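Local coordinates for protein glycoside hydrolase, family 11\:clostridium cellulosome enzyme, dockerin type i\:polysaccharide (PDB 2C71) that probably removes acetyl groups from acetylated xylan in plant cell walls, as a magnesium-bound family 4 carbohydrate esterase with a NodB-type deacetylase fold, at residues E136-A141 with E160-P165. Residues are numbered along the deposited sequence; the frame is centred on the assembly and turned at random.
Sequences EQRAAA and EPHPTP
R138 reaches from helix 135-145 to the loop before helix 164-177 and its first turn, and its guanidinium ties these elements of the NodB homology domain together. NH1 donates a bent hydrogen bond to T164 OG1 (2.9 Å, 136° at the hydrogen). The hydroxyl oxygen is tilted 19° out of the guanidinium plane. H162 ND1 lies at the edge of the same group, 3.0 Å from NH1, with the imidazole turned 67° against it. P163, at the N-cap position of helix 164-177, lays its ring over one guanidinium face; CD sits 3.5 Å above the plane, over its centre. Also at the edge, in the guanidinium plane, a water accepts from NH2, donates to the carbonyl O of P161, whose preceding peptide bond is cis, and hydrogen-bonds to H162 ND1. The chain of R138, extended from CG to NE, carries the guanidinium across to the loop. NE is held by T133 OG1 and NH2 additionally by I130 O. D128, which R138 also touches, hydrogen-bonds through OD2 to the T164 hydroxyl, and its carboxylate would probably favour the charge on the guanidinium. H162 NE2, in turn, hydrogen-bonds to H155 O, at the end of strand 151-155.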
loop_
_atom_site.group_PDB
_atom_site.type_symbol
_atom_site.label_atom_id
_atom_site.label_comp_id
_atom_site.label_asym_id
_atom_site.label_seq_id
_atom_site.Cartn_x
_atom_site.Cartn_y
_atom_site.Cartn_z
ATOM N N GLU A 136 -17.673 5.338 8.412
ATOM C CA GLU A 136 -18.274 6.363 7.575
ATOM C C GLU A 136 -17.343 7.559 7.385
ATOM O O GLU A 136 -17.247 8.103 6.271
ATOM C CB GLU A 136 -19.627 6.785 8.147
ATOM C CG GLU A 136 -20.162 8.135 7.828
ATOM C CD GLU A 136 -21.472 8.340 8.579
ATOM O OE1 GLU A 136 -21.487 8.619 9.794
ATOM O OE2 GLU A 136 -22.505 8.189 7.929
ATOM N N GLN A 137 -16.624 7.952 8.454
ATOM C CA GLN A 137 -15.694 9.067 8.358
ATOM C C GLN A 137 -14.492 8.728 7.483
ATOM O O GLN A 137 -14.037 9.560 6.692
ATOM C CB GLN A 137 -15.242 9.500 9.751
ATOM C CG GLN A 137 -16.372 10.169 10.516
ATOM C CD GLN A 137 -16.098 10.370 11.998
ATOM O OE1 GLN A 137 -15.329 9.637 12.627
ATOM N NE2 GLN A 137 -16.689 11.458 12.544
ATOM N N ARG A 138 -13.978 7.509 7.612
ATOM C CA ARG A 138 -12.856 7.084 6.777
ATOM C C ARG A 138 -13.265 7.088 5.318
ATOM O O ARG A 138 -12.535 7.544 4.431
ATOM C CB ARG A 138 -12.387 5.703 7.241
ATOM C CG ARG A 138 -11.737 5.760 8.633
ATOM C CD ARG A 138 -11.622 4.404 9.268
ATOM N NE ARG A 138 -11.090 4.559 10.633
ATOM C CZ ARG A 138 -10.222 3.789 11.247
ATOM N NH1 ARG A 138 -9.775 2.704 10.679
ATOM N NH2 ARG A 138 -9.800 4.141 12.451
ATOM N N ALA A 139 -14.456 6.548 5.045
ATOM C CA ALA A 139 -14.959 6.527 3.676
ATOM C C ALA A 139 -15.157 7.924 3.121
ATOM O O ALA A 139 -14.787 8.196 1.974
ATOM C CB ALA A 139 -16.273 5.731 3.624
ATOM N N ALA A 140 -15.745 8.832 3.917
ATOM C CA ALA A 140 -15.976 10.202 3.460
ATOM C C ALA A 140 -14.657 10.871 3.099
ATOM O O ALA A 140 -14.575 11.632 2.118
ATOM C CB ALA A 140 -16.760 10.983 4.488
ATOM N N ALA A 141 -13.624 10.592 3.887
ATOM C CA ALA A 141 -12.312 11.191 3.670
ATOM C C ALA A 141 -11.728 10.761 2.329
ATOM O O ALA A 141 -11.147 11.571 1.606
ATOM C CB ALA A 141 -11.367 10.823 4.805
ATOM N N GLU A 160 -6.871 -1.573 17.301
ATOM C CA GLU A 160 -8.330 -1.465 17.182
ATOM C C GLU A 160 -8.938 -0.535 18.208
ATOM O O GLU A 160 -8.313 -0.239 19.231
ATOM C CB GLU A 160 -8.934 -2.835 17.228
ATOM C CG GLU A 160 -8.445 -3.635 16.019
ATOM C CD GLU A 160 -8.973 -5.037 15.952
ATOM O OE1 GLU A 160 -10.091 -5.238 15.441
ATOM O OE2 GLU A 160 -8.238 -5.944 16.388
ATOM N N PRO A 161 -10.141 -0.018 17.949
ATOM C CA PRO A 161 -10.978 -0.216 16.756
ATOM C C PRO A 161 -10.322 0.189 15.455
ATOM O O PRO A 161 -9.678 1.228 15.399
ATOM C CB PRO A 161 -12.236 0.608 17.028
ATOM C CG PRO A 161 -12.279 0.774 18.478
ATOM C CD PRO A 161 -10.855 0.782 18.951
ATOM N N HIS A 162 -10.523 -0.626 14.409
ATOM C CA HIS A 162 -9.942 -0.333 13.125
ATOM C C HIS A 162 -10.937 -0.666 11.998
ATOM O O HIS A 162 -10.759 -1.655 11.270
ATOM C CB HIS A 162 -8.633 -1.096 12.901
ATOM C CG HIS A 162 -7.899 -0.595 11.702
ATOM N ND1 HIS A 162 -7.604 0.744 11.458
ATOM C CD2 HIS A 162 -7.355 -1.293 10.688
ATOM C CE1 HIS A 162 -6.924 0.826 10.320
ATOM N NE2 HIS A 162 -6.767 -0.398 9.834
ATOM N N PRO A 163 -11.963 0.173 11.826
ATOM C CA PRO A 163 -13.034 -0.146 10.858
ATOM C C PRO A 163 -12.695 0.230 9.420
ATOM O O PRO A 163 -13.588 0.608 8.637
ATOM C CB PRO A 163 -14.219 0.663 11.376
ATOM C CG PRO A 163 -13.542 1.888 12.001
ATOM C CD PRO A 163 -12.349 1.290 12.712
ATOM N N THR A 164 -11.446 0.059 8.999
ATOM C CA THR A 164 -11.097 0.257 7.595
ATOM C C THR A 164 -11.777 -0.749 6.650
ATOM O O THR A 164 -12.283 -0.343 5.601
ATOM C CB THR A 164 -9.603 0.394 7.442
ATOM O OG1 THR A 164 -9.229 1.664 8.011
ATOM C CG2 THR A 164 -9.158 0.276 5.967
ATOM N N PRO A 165 -11.872 -2.037 7.022
ATOM C CA PRO A 165 -12.625 -2.954 6.119
ATOM C C PRO A 165 -14.051 -2.445 5.887
ATOM O O PRO A 165 -14.547 -2.457 4.753
ATOM C CB PRO A 165 -12.578 -4.309 6.851
ATOM C CG PRO A 165 -11.307 -4.231 7.692
ATOM C CD PRO A 165 -11.246 -2.775 8.140
HETATM O O HOH W 1 -7.765 2.532 13.686
#